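Local coordinates for penicillin-binding protein PbpB (Mycobacterium tuberculosis, PDB 6KGU), which synthesises cross-linked peptidoglycan from lipid intermediates for the mycobacterial cell wall and is a target of beta-lactam antibiotics, at residues N199-Y204 and E232-A237; G360-L365 and S387-Q392; R18-D23 and G190-L195; A401-R406 and V434-A439; A134-G139 and M236-T241. All coordinates share one frame; numbering follows the deposited sequence. Where two conformers were deposited one is given.

Interaction 1 of 5, residues N199-Y204 and E232-A237; sequences NDIQFY and EVLAMA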
# COMPACT_ATOMS: atom_id res chain seq x y z
N ASN A 199 14.38 -4.90 -8.42
CA ASN A 199 14.36 -6.33 -8.13
C ASN A 199 14.99 -6.65 -6.79
O ASN A 199 14.54 -7.59 -6.12
CB ASN A 199 15.06 -7.10 -9.25
CG ASN A 199 14.16 -7.30 -10.47
OD1 ASN A 199 12.99 -6.90 -10.46
ND2 ASN A 199 14.70 -7.92 -11.51
N ASP A 200 15.99 -5.89 -6.35
CA ASP A 200 16.58 -6.13 -5.04
C ASP A 200 15.59 -5.82 -3.93
O ASP A 200 15.41 -6.61 -3.00
CB ASP A 200 17.85 -5.29 -4.85
CG ASP A 200 18.91 -5.58 -5.91
OD1 ASP A 200 18.99 -6.74 -6.39
OD2 ASP A 200 19.68 -4.65 -6.24
N ILE A 201 14.93 -4.67 -4.01
CA ILE A 201 13.91 -4.34 -3.03
C ILE A 201 12.76 -5.34 -3.11
O ILE A 201 12.33 -5.89 -2.09
CB ILE A 201 13.44 -2.88 -3.21
CG1 ILE A 201 14.64 -1.94 -3.00
CG2 ILE A 201 12.28 -2.59 -2.27
CD1 ILE A 201 14.39 -0.46 -3.31
N GLN A 202 12.30 -5.63 -4.33
CA GLN A 202 11.20 -6.58 -4.49
C GLN A 202 11.54 -7.93 -3.87
O GLN A 202 10.73 -8.51 -3.16
CB GLN A 202 10.85 -6.76 -5.97
CG GLN A 202 9.82 -7.86 -6.25
CD GLN A 202 8.41 -7.42 -5.95
OE1 GLN A 202 8.12 -6.22 -5.97
NE2 GLN A 202 7.50 -8.37 -5.68
N PHE A 203 12.75 -8.44 -4.14
CA PHE A 203 13.12 -9.75 -3.63
C PHE A 203 13.09 -9.78 -2.11
O PHE A 203 12.58 -10.72 -1.49
CB PHE A 203 14.51 -10.16 -4.15
CG PHE A 203 14.92 -11.55 -3.73
CD1 PHE A 203 14.22 -12.66 -4.18
CD2 PHE A 203 15.99 -11.74 -2.87
CE1 PHE A 203 14.59 -13.94 -3.80
CE2 PHE A 203 16.37 -13.02 -2.49
CZ PHE A 203 15.67 -14.12 -2.95
N TYR A 204 13.65 -8.74 -1.47
CA TYR A 204 13.66 -8.71 -0.01
C TYR A 204 12.25 -8.58 0.54
O TYR A 204 11.85 -9.30 1.47
CB TYR A 204 14.54 -7.55 0.49
CG TYR A 204 14.74 -7.53 1.98
CD1 TYR A 204 15.72 -8.32 2.58
CD2 TYR A 204 13.96 -6.73 2.79
CE1 TYR A 204 15.90 -8.32 3.97
CE2 TYR A 204 14.13 -6.71 4.17
CZ TYR A 204 15.10 -7.52 4.75
OH TYR A 204 15.26 -7.49 6.12
N GLU A 232 6.37 6.08 -7.64
CA GLU A 232 6.64 4.89 -8.43
C GLU A 232 6.62 3.67 -7.52
O GLU A 232 6.98 3.74 -6.34
CB GLU A 232 7.99 5.02 -9.15
CG GLU A 232 7.99 6.06 -10.27
CD GLU A 232 9.28 6.06 -11.09
OE1 GLU A 232 10.35 5.70 -10.56
OE2 GLU A 232 9.21 6.43 -12.29
N VAL A 233 6.16 2.55 -8.08
CA VAL A 233 6.07 1.29 -7.34
C VAL A 233 7.43 0.61 -7.36
O VAL A 233 7.85 0.08 -8.40
CB VAL A 233 4.99 0.38 -7.94
CG1 VAL A 233 5.00 -0.97 -7.22
CG2 VAL A 233 3.61 1.08 -7.85
N LEU A 234 8.11 0.59 -6.22
CA LEU A 234 9.42 -0.05 -6.10
C LEU A 234 9.32 -1.52 -5.72
O LEU A 234 10.22 -2.31 -6.04
CB LEU A 234 10.28 0.69 -5.06
CG LEU A 234 10.60 2.17 -5.31
CD1 LEU A 234 11.62 2.69 -4.30
CD2 LEU A 234 11.10 2.40 -6.74
N ALA A 235 8.27 -1.91 -5.00
CA ALA A 235 8.02 -3.31 -4.68
C ALA A 235 6.53 -3.50 -4.49
O ALA A 235 5.85 -2.62 -3.94
CB ALA A 235 8.77 -3.75 -3.40
N MET A 236 6.02 -4.65 -4.93
CA MET A 236 4.61 -4.99 -4.71
C MET A 236 4.59 -6.51 -4.58
O MET A 236 4.93 -7.21 -5.53
CB MET A 236 3.73 -4.50 -5.86
CG MET A 236 2.24 -4.78 -5.72
SD MET A 236 1.24 -4.12 -7.10
CE MET A 236 1.04 -2.42 -6.57
N ALA A 237 4.23 -7.01 -3.41
CA ALA A 237 4.37 -8.44 -3.15
C ALA A 237 3.21 -8.98 -2.33
O ALA A 237 2.61 -8.27 -1.51
CB ALA A 237 5.68 -8.76 -2.43
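The methyls of Ala-235 and Ala-237 lie on one side of the flat Gln-202 amide, near its OE1 and NE2 ends respectively, and Ala-134 lies over the opposite face, while the polar edge reads the backbone of Met-236. At that edge OE1 takes the N-H of Met-236 at 2.8 Å between OE1 and N, in the carbonyl plane and on a lone pair. NE2 donates to Met-236 O, also over 2.8 Å; this N-H lies in the amide plane but reaches the carbonyl oxygen from above its own plane. A glutamine suits the place, because one amide offers both the acceptor and the donor that the backbone N-H and C=O of Met-236 call for. The chain bends at chi2 (79°) to bring the amide to the strand, and NE2 has a second acceptor in Gln-206, which helps to fix its rotation. The small Ala-235 and Ala-237 let the helix come close. One helical position earlier, Ile-201 packs CG2 on Ala-235 CB (3.9 Å). Leu-234 and Ala-235 form a classic beta bulge opposite Val-225. Helix 199-216 thus lies along strand 233-238, an outermost strand of the antiparallel transpeptidase sheet, with strand 220-227 as its partner in the sheet and helix 531-544 covering Ile-201.

Interaction 2 of 5, residues G360-L365 and S387-Q392; sequences GESAGL and SMTLLQ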
# COMPACT_ATOMS: atom_id res chain seq x y z
N GLY A 360 -6.79 -5.70 -13.44
CA GLY A 360 -7.60 -6.12 -12.31
C GLY A 360 -7.61 -5.18 -11.12
O GLY A 360 -8.00 -5.60 -10.02
N GLU A 361 -7.20 -3.92 -11.29
CA GLU A 361 -7.19 -2.99 -10.18
C GLU A 361 -8.62 -2.67 -9.73
O GLU A 361 -9.46 -2.30 -10.55
CB GLU A 361 -6.47 -1.69 -10.54
CG GLU A 361 -6.41 -0.74 -9.30
CD GLU A 361 -5.87 0.66 -9.58
OE1 GLU A 361 -5.77 1.06 -10.76
OE2 GLU A 361 -5.56 1.36 -8.59
N SER A 362 -8.89 -2.80 -8.43
CA SER A 362 -10.18 -2.39 -7.90
C SER A 362 -10.18 -0.90 -7.58
O SER A 362 -9.14 -0.32 -7.26
CB SER A 362 -10.53 -3.21 -6.65
OG SER A 362 -11.64 -2.65 -5.97
N ALA A 363 -11.36 -0.29 -7.67
CA ALA A 363 -11.52 1.11 -7.30
C ALA A 363 -11.79 1.30 -5.82
O ALA A 363 -11.78 2.44 -5.34
CB ALA A 363 -12.68 1.74 -8.09
N GLY A 364 -12.05 0.22 -5.09
CA GLY A 364 -12.49 0.36 -3.73
C GLY A 364 -13.91 0.90 -3.71
O GLY A 364 -14.61 0.91 -4.72
N LEU A 365 -14.33 1.37 -2.54
CA LEU A 365 -15.69 1.86 -2.39
C LEU A 365 -15.75 2.94 -1.32
O LEU A 365 -15.31 2.71 -0.19
CB LEU A 365 -16.65 0.73 -2.01
CG LEU A 365 -18.10 1.07 -2.39
CD1 LEU A 365 -18.14 1.54 -3.85
CD2 LEU A 365 -19.00 -0.13 -2.16
N SER A 387 -14.01 0.94 1.66
CA SER A 387 -12.98 -0.04 1.39
C SER A 387 -11.96 0.56 0.45
O SER A 387 -12.27 1.45 -0.34
CB SER A 387 -13.57 -1.33 0.80
OG SER A 387 -14.03 -1.09 -0.51
N MET A 388 -10.72 0.05 0.53
CA MET A 388 -9.64 0.53 -0.31
C MET A 388 -8.68 -0.63 -0.54
O MET A 388 -8.63 -1.57 0.26
CB MET A 388 -8.87 1.69 0.35
CG MET A 388 -8.14 1.28 1.65
SD MET A 388 -7.38 2.68 2.54
CE MET A 388 -8.85 3.64 2.96
N THR A 389 -7.91 -0.52 -1.60
CA THR A 389 -6.82 -1.45 -1.85
C THR A 389 -5.58 -1.05 -1.05
O THR A 389 -5.45 0.07 -0.56
CB THR A 389 -6.49 -1.50 -3.33
OG1 THR A 389 -5.98 -0.23 -3.74
CG2 THR A 389 -7.75 -1.81 -4.14
N LEU A 390 -4.67 -2.01 -0.92
CA LEU A 390 -3.36 -1.73 -0.34
C LEU A 390 -2.65 -0.61 -1.08
O LEU A 390 -2.00 0.25 -0.46
CB LEU A 390 -2.49 -3.00 -0.36
CG LEU A 390 -1.19 -2.87 0.44
CD1 LEU A 390 -1.49 -2.38 1.84
CD2 LEU A 390 -0.41 -4.21 0.50
N LEU A 391 -2.75 -0.59 -2.42
CA LEU A 391 -2.08 0.45 -3.18
C LEU A 391 -2.67 1.83 -2.89
O LEU A 391 -1.94 2.81 -2.73
CB LEU A 391 -2.15 0.14 -4.69
CG LEU A 391 -1.47 1.17 -5.59
CD1 LEU A 391 0.04 1.28 -5.29
CD2 LEU A 391 -1.71 0.83 -7.07
N GLN A 392 -4.01 1.92 -2.87
CA GLN A 392 -4.67 3.17 -2.49
C GLN A 392 -4.25 3.62 -1.09
O GLN A 392 -3.96 4.79 -0.86
CB GLN A 392 -6.19 2.98 -2.52
CG GLN A 392 -6.78 2.94 -3.92
CD GLN A 392 -8.27 2.69 -3.90
OE1 GLN A 392 -8.75 1.93 -3.05
NE2 GLN A 392 -9.00 3.31 -4.83
O HOH W 1 -6.50 0.57 -6.31
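A capping box starts helix 390-401 of the transpeptidase domain, and loop 360-365 is fastened to it and to the residues just before it. Thr-389 is the N-cap: its OG1 accepts from Gln-392 N, while Gln-392 OE1 accepts from Thr-389 N at 3.0 Å. That reciprocal pair holds the Gln-392 amide so that its other end faces the loop, where NE2 donates to Ala-363 O (3.0 Å), in the amide plane but from above the carbonyl plane; NE2 also serves Gln-352 O, so every polar atom of this buried amide is used. Before the cap, Leu-365 and Ser-387 make a single antiparallel bridge as a hydrogen-bonded pair, Leu-365 N to Ser-387 O at 3.0 Å and Ser-387 N to Leu-365 O at 2.9 Å. Gly-364, without a side chain and with positive phi, lets its CA approach Ser-387 O to 3.6 Å. The loop is braced within itself by an ST turn, in which Ser-362 OG accepts from Gly-364 N. Threonine suits the cap twice over, its methyl CG2 packing on Ser-362 CB. The neighbouring Met-388 side chain is about 10 Å from that of Ser-269, the probable acyl-ester serine. Glu-361 OE2, also bonded to Thr-354, accepts a hydrogen bond from a water 2.6 Å away, which donates again to Ser-362 O and accepts from Thr-389 OG1 at 2.7 Å.

Interaction 3 of 5, residues R18-D23 and G190-L195; sequences RGSIVD and GSTVVL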
# COMPACT_ATOMS: atom_id res chain seq x y z
N ARG A 18 9.21 -11.68 -29.21
CA ARG A 18 8.59 -11.09 -28.03
C ARG A 18 9.57 -10.22 -27.27
O ARG A 18 10.74 -10.57 -27.09
CB ARG A 18 8.04 -12.18 -27.12
CG ARG A 18 7.12 -11.64 -26.02
CD ARG A 18 6.36 -12.77 -25.33
NE ARG A 18 5.44 -12.26 -24.31
CZ ARG A 18 4.20 -11.84 -24.57
NH1 ARG A 18 3.74 -11.86 -25.82
NH2 ARG A 18 3.43 -11.40 -23.59
N GLY A 19 9.09 -9.07 -26.82
CA GLY A 19 9.92 -8.19 -26.01
C GLY A 19 10.06 -8.70 -24.58
O GLY A 19 9.36 -9.61 -24.12
N SER A 20 10.99 -8.09 -23.86
CA SER A 20 11.31 -8.48 -22.49
C SER A 20 10.59 -7.58 -21.49
O SER A 20 10.13 -6.49 -21.82
CB SER A 20 12.82 -8.40 -22.25
OG SER A 20 13.52 -9.34 -23.05
N ILE A 21 10.52 -8.06 -20.25
CA ILE A 21 10.06 -7.27 -19.11
C ILE A 21 11.23 -7.19 -18.14
O ILE A 21 11.73 -8.23 -17.69
CB ILE A 21 8.82 -7.90 -18.43
CG1 ILE A 21 7.65 -8.04 -19.41
CG2 ILE A 21 8.43 -7.09 -17.18
CD1 ILE A 21 6.43 -8.78 -18.85
N VAL A 22 11.69 -5.97 -17.85
CA VAL A 22 12.86 -5.75 -17.01
C VAL A 22 12.49 -4.77 -15.90
O VAL A 22 11.48 -4.07 -15.98
CB VAL A 22 14.08 -5.23 -17.82
CG1 VAL A 22 14.34 -6.11 -19.03
CG2 VAL A 22 13.86 -3.78 -18.26
N ASP A 23 13.31 -4.73 -14.86
CA ASP A 23 13.08 -3.80 -13.76
C ASP A 23 13.72 -2.45 -14.10
O ASP A 23 14.28 -2.27 -15.18
CB ASP A 23 13.57 -4.40 -12.43
CG ASP A 23 15.09 -4.21 -12.18
OD1 ASP A 23 15.85 -3.87 -13.11
OD2 ASP A 23 15.52 -4.44 -11.02
N GLY A 190 8.56 -7.10 -30.70
CA GLY A 190 7.99 -6.60 -29.46
C GLY A 190 8.91 -5.60 -28.78
O GLY A 190 10.13 -5.74 -28.77
N SER A 191 8.31 -4.59 -28.17
CA SER A 191 9.11 -3.65 -27.40
C SER A 191 9.37 -4.20 -26.00
O SER A 191 8.66 -5.10 -25.52
CB SER A 191 8.42 -2.29 -27.31
OG SER A 191 8.27 -1.73 -28.60
N THR A 192 10.39 -3.67 -25.35
CA THR A 192 10.73 -4.06 -23.99
C THR A 192 10.07 -3.12 -22.99
O THR A 192 10.07 -1.90 -23.17
CB THR A 192 12.25 -4.06 -23.80
OG1 THR A 192 12.78 -5.25 -24.40
CG2 THR A 192 12.62 -4.06 -22.31
N VAL A 193 9.49 -3.70 -21.94
CA VAL A 193 8.73 -2.96 -20.92
C VAL A 193 9.61 -2.81 -19.68
O VAL A 193 10.00 -3.80 -19.06
CB VAL A 193 7.41 -3.68 -20.60
CG1 VAL A 193 6.77 -3.10 -19.34
CG2 VAL A 193 6.43 -3.58 -21.79
N VAL A 194 9.92 -1.57 -19.31
CA VAL A 194 10.75 -1.25 -18.15
C VAL A 194 9.84 -0.90 -16.98
O VAL A 194 9.09 0.08 -17.05
CB VAL A 194 11.72 -0.09 -18.45
CG1 VAL A 194 12.61 0.19 -17.24
CG2 VAL A 194 12.55 -0.36 -19.73
N LEU A 195 9.90 -1.68 -15.90
CA LEU A 195 9.06 -1.43 -14.73
C LEU A 195 9.74 -0.47 -13.77
O LEU A 195 10.96 -0.28 -13.79
CB LEU A 195 8.74 -2.74 -14.00
CG LEU A 195 8.10 -3.82 -14.89
CD1 LEU A 195 7.83 -5.09 -14.11
CD2 LEU A 195 6.81 -3.29 -15.51
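Leu-195 leans across Val-22 and Ile-21 at the end of a parallel strand pair, 21-22 with 192-195, in the mixed sheet that runs out through the N-terminal part of the chain. Its CB lies 3.6 Å from Val-22 O, and CG passes the same oxygen before nearing Ile-21 CG2. With CG beside the backbone N (chi1 -55°), the chain is carried back over the neighbouring strand, and at the tip CD1 meets Ile-21 CG2 at 3.7 Å. Branched and bulky side chains suit this surface: Ile-21, Val-193 and Leu-195 share one face of the sheet, which helices 150-154 and 156-160 cover through Leu-151 and Leu-159. On the other face Val-22 CG2 touches Val-194 CG2 at 3.9 Å, and Thr-192 adds its methyl beside Val-22. The backbones are joined in the staggered manner of parallel strands. Val-22 uses both its groups, N to Val-193 O at 3.0 Å and O from Leu-195 N at 2.9 Å, and so straddles Val-194; one step earlier Val-193 N donates to Ser-20 O, also over 2.9 Å. Asp-23 then leaves the sheet and turns its carboxylate to the backbone N atoms of Asn-25, Asp-27 and Asn-199, the last of these in the first turn of helix 199-216. At the opposite end two glycines, Gly-19 and Gly-190, let the chains run close together, their CA atoms 4.3 Å apart. There a side chain takes the acceptor's role: Ser-20 N makes a weak hydrogen bond to Thr-192 OG1, 3.4 Å away.

Interaction 4 of 5, residues A401-R406 and V434-A439; sequences ANDGVR and VSAQTA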
# COMPACT_ATOMS: atom_id res chain seq x y z
N ALA A 401 3.85 12.06 2.54
CA ALA A 401 5.30 11.96 2.39
C ALA A 401 5.83 13.02 1.42
O ALA A 401 6.90 13.60 1.64
CB ALA A 401 5.67 10.57 1.89
N ASN A 402 5.09 13.29 0.34
CA ASN A 402 5.54 14.21 -0.70
C ASN A 402 5.04 15.63 -0.45
O ASN A 402 4.60 16.32 -1.37
CB ASN A 402 5.10 13.69 -2.07
CG ASN A 402 5.72 14.45 -3.22
OD1 ASN A 402 6.92 14.79 -3.20
ND2 ASN A 402 4.91 14.73 -4.24
N ASP A 403 5.08 16.06 0.82
CA ASP A 403 4.80 17.44 1.20
C ASP A 403 3.41 17.87 0.75
O ASP A 403 3.18 19.01 0.36
CB ASP A 403 5.87 18.40 0.64
CG ASP A 403 7.06 18.54 1.59
OD1 ASP A 403 6.96 18.04 2.74
OD2 ASP A 403 8.09 19.14 1.21
N GLY A 404 2.46 16.93 0.81
CA GLY A 404 1.06 17.21 0.55
C GLY A 404 0.61 16.97 -0.87
O GLY A 404 -0.58 17.13 -1.16
N VAL A 405 1.50 16.58 -1.78
CA VAL A 405 1.15 16.42 -3.18
C VAL A 405 1.09 14.93 -3.50
O VAL A 405 2.12 14.25 -3.54
CB VAL A 405 2.14 17.15 -4.11
CG1 VAL A 405 1.78 16.86 -5.54
CG2 VAL A 405 2.11 18.65 -3.83
N ARG A 406 -0.12 14.44 -3.75
CA ARG A 406 -0.31 13.05 -4.11
C ARG A 406 0.08 12.84 -5.56
O ARG A 406 -0.35 13.60 -6.44
CB ARG A 406 -1.75 12.63 -3.89
CG ARG A 406 -2.00 11.12 -4.03
CD ARG A 406 -3.35 10.76 -3.45
NE ARG A 406 -4.48 11.33 -4.18
CZ ARG A 406 -4.98 10.85 -5.31
NH1 ARG A 406 -4.45 9.78 -5.89
NH2 ARG A 406 -6.03 11.44 -5.88
N VAL A 434 -3.00 18.55 0.80
CA VAL A 434 -2.82 19.49 1.90
C VAL A 434 -1.55 20.27 1.61
O VAL A 434 -0.76 19.90 0.73
CB VAL A 434 -2.72 18.80 3.27
CG1 VAL A 434 -4.00 18.06 3.61
CG2 VAL A 434 -1.50 17.87 3.29
N SER A 435 -1.32 21.35 2.37
CA SER A 435 -0.12 22.14 2.16
C SER A 435 1.12 21.36 2.60
O SER A 435 1.04 20.36 3.33
CB SER A 435 -0.19 23.47 2.91
OG SER A 435 -0.05 23.29 4.32
N ALA A 436 2.29 21.84 2.15
CA ALA A 436 3.54 21.25 2.61
C ALA A 436 3.65 21.33 4.13
O ALA A 436 4.07 20.37 4.79
CB ALA A 436 4.73 21.95 1.96
N GLN A 437 3.22 22.47 4.71
CA GLN A 437 3.30 22.68 6.14
C GLN A 437 2.42 21.69 6.90
O GLN A 437 2.82 21.18 7.95
CB GLN A 437 2.93 24.13 6.47
CG GLN A 437 2.66 24.37 7.95
CD GLN A 437 3.94 24.31 8.79
OE1 GLN A 437 3.88 24.10 9.99
NE2 GLN A 437 5.08 24.45 8.15
N THR A 438 1.22 21.45 6.38
CA THR A 438 0.34 20.45 6.98
C THR A 438 0.97 19.06 6.88
O THR A 438 1.05 18.33 7.89
CB THR A 438 -1.02 20.46 6.29
OG1 THR A 438 -1.70 21.69 6.57
CG2 THR A 438 -1.90 19.30 6.80
N ALA A 439 1.41 18.68 5.69
CA ALA A 439 2.03 17.38 5.49
C ALA A 439 3.19 17.15 6.46
O ALA A 439 3.31 16.08 7.06
CB ALA A 439 2.51 17.25 4.05
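Ala-439 sets its CB over the face of the peptide joining Asp-403 to Gly-404, 3.3 Å from Gly-404 N and 3.5 Å from Asp-403 C. One turn earlier in the same helix, Ala-436 brings its CA to Asp-403 O in a CA-H...O contact of 3.2 Å and rests its methyl on Asp-403 CB. Gly-404 fits against the residues before the helix: its CA gives a second CA-H...O contact, to Val-434 O at 3.3 Å, and lies 3.8 Å from Val-434 CG2. A weak hydrogen bond from Val-434 N to Gly-404 O, 3.4 Å long, adds a backbone link. Small residues on both sides permit this closeness. The bend itself is a type I' beta turn, Asn-402 to Val-405, by which the chain leaves helix 390-401 and enters the short strand 405-406, paired antiparallel with 431-432. Glycine suits its third position, where phi is positive (94°), and Asn-402 steadies the turn by donating ND2 to Val-405 O at 2.9 Å. Farther out, Asp-403 OD1 forms a salt bridge with Arg-443 and accepts from Gln-440, both on helix 436-445. The start of that helix is capped by Ser-435, whose OG accepts from Thr-438 N, while Glu-281 receives Ser-435 N and the Thr-438 hydroxyl.

Interaction 5 of 5, residues A134-G139 and M236-T241; sequences AANVVG and MANDNT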
# COMPACT_ATOMS: atom_id res chain seq x y z
N ALA A 134 8.22 -11.23 -8.23
CA ALA A 134 7.28 -10.27 -8.82
C ALA A 134 6.34 -10.93 -9.83
O ALA A 134 5.84 -10.28 -10.75
CB ALA A 134 8.03 -9.11 -9.49
N ALA A 135 6.06 -12.23 -9.66
CA ALA A 135 5.15 -12.89 -10.60
C ALA A 135 3.73 -12.38 -10.47
O ALA A 135 2.95 -12.50 -11.42
CB ALA A 135 5.16 -14.41 -10.40
N ASN A 136 3.36 -11.83 -9.31
CA ASN A 136 2.04 -11.21 -9.17
C ASN A 136 1.84 -10.08 -10.17
O ASN A 136 0.71 -9.83 -10.63
CB ASN A 136 1.86 -10.69 -7.73
CG ASN A 136 3.06 -9.86 -7.26
OD1 ASN A 136 4.22 -10.31 -7.32
ND2 ASN A 136 2.79 -8.65 -6.81
N VAL A 137 2.92 -9.38 -10.50
CA VAL A 137 2.91 -8.27 -11.46
C VAL A 137 3.17 -8.77 -12.87
O VAL A 137 2.40 -8.49 -13.80
CB VAL A 137 3.95 -7.21 -11.01
CG1 VAL A 137 4.28 -6.26 -12.15
CG2 VAL A 137 3.44 -6.43 -9.77
N VAL A 138 4.23 -9.56 -13.04
CA VAL A 138 4.70 -9.96 -14.36
C VAL A 138 3.69 -10.87 -15.05
O VAL A 138 3.38 -10.70 -16.23
CB VAL A 138 6.08 -10.65 -14.26
CG1 VAL A 138 6.42 -11.42 -15.54
CG2 VAL A 138 7.17 -9.66 -13.90
N GLY A 139 3.17 -11.86 -14.32
CA GLY A 139 2.26 -12.84 -14.89
C GLY A 139 2.94 -14.04 -15.51
O GLY A 139 4.04 -14.42 -15.09
N MET A 236 6.02 -4.65 -4.93
CA MET A 236 4.61 -4.99 -4.71
C MET A 236 4.59 -6.51 -4.58
O MET A 236 4.93 -7.21 -5.53
CB MET A 236 3.73 -4.50 -5.86
CG MET A 236 2.24 -4.78 -5.72
SD MET A 236 1.24 -4.12 -7.10
CE MET A 236 1.04 -2.42 -6.57
N ALA A 237 4.23 -7.01 -3.41
CA ALA A 237 4.37 -8.44 -3.15
C ALA A 237 3.21 -8.98 -2.33
O ALA A 237 2.61 -8.27 -1.51
CB ALA A 237 5.68 -8.76 -2.43
N ASN A 238 2.92 -10.26 -2.55
CA ASN A 238 2.03 -11.02 -1.70
C ASN A 238 2.70 -12.34 -1.37
O ASN A 238 3.68 -12.72 -2.01
CB ASN A 238 0.66 -11.24 -2.35
CG ASN A 238 0.79 -11.56 -3.82
OD1 ASN A 238 0.63 -10.69 -4.67
ND2 ASN A 238 1.10 -12.83 -4.12
N ASP A 239 2.17 -13.02 -0.36
CA ASP A 239 2.66 -14.35 -0.03
C ASP A 239 2.16 -15.36 -1.06
O ASP A 239 1.23 -15.09 -1.83
CB ASP A 239 2.18 -14.76 1.36
CG ASP A 239 0.69 -15.07 1.39
OD1 ASP A 239 -0.13 -14.12 1.24
OD2 ASP A 239 0.33 -16.25 1.58
N ASN A 240 2.79 -16.54 -1.07
CA ASN A 240 2.27 -17.69 -1.81
C ASN A 240 2.25 -17.46 -3.32
O ASN A 240 1.37 -17.97 -4.02
CB ASN A 240 0.86 -18.05 -1.31
CG ASN A 240 0.43 -19.47 -1.69
OD1 ASN A 240 1.27 -20.36 -1.84
ND2 ASN A 240 -0.88 -19.68 -1.85
N THR A 241 3.21 -16.67 -3.83
CA THR A 241 3.19 -16.25 -5.23
C THR A 241 3.55 -17.41 -6.15
O THR A 241 4.54 -18.11 -5.93
CB THR A 241 4.19 -15.11 -5.46
OG1 THR A 241 3.92 -14.03 -4.55
CG2 THR A 241 4.08 -14.60 -6.89
O HOH W 2 4.67 -11.32 -4.70
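Asn-136 makes the direct hydrogen bond of this contact, from ND2 to Met-236 O over 2.9 Å. The bond is nearly straight (165°), and its acceptor lies in the amide plane of Asn-136, yet the donor stands above the Met-236 carbonyl plane. ND2 also donates to Asn-258 OD1, so both hydrogens of the amide nitrogen have acceptors, which fixes which way round the buried amide is turned. A water carries the polar link further: it donates weakly to Asn-136 OD1 at 2.8 Å, accepts from Asn-238 N at 3.0 Å, and is hydrogen-bonded to Thr-241 OG1. The two ends of an asparagine amide are thus matched, one to a strand carbonyl and the other to the water. Through these bonds the short helix 135-138, in the region related to PBP dimerisation domains, is joined to the edge strand 233-238 of the transpeptidase sheet and the turn that follows it. Between the two asparagines there is packing: their side chains slide past each other in opposite directions with amide planes 82° apart, and Asn-238 OD1 lies 3.3 Å from Asn-136 CB. The ND2 of Asn-238 is engaged by Asp-239 O. Apolar contacts stand to either side of Asn-136 in sequence. The Val-137 side chain crosses that of Met-236 at about a right angle, with CG2 4.2 Å from SD, and the small Ala-135 puts CB 3.7 Å from Thr-241 CG2.

Overall arrangement
Read from the N terminus, interaction 3 closes the longest loop, bringing 190-195 back beside 18-23 in the mixed sheet. Interaction 5 begins inside that loop, at 134-139, and ends beyond it, so the two cross; they touch through Leu-195 with Val-137 and Ile-21 with Val-138. Interaction 1 opens inside the loop of interaction 5 and ends on the same strand 233-238, sharing Met-236 and Ala-237; it follows interaction 3 in series, since strand 192-195 leads into helix 199-216. Together these three tie the N-terminal region to the transpeptidase sheet. Interactions 2 and 4 then follow in series as short closures around helix 390-401, and Leu-391 of interaction 2 packs on Met-236.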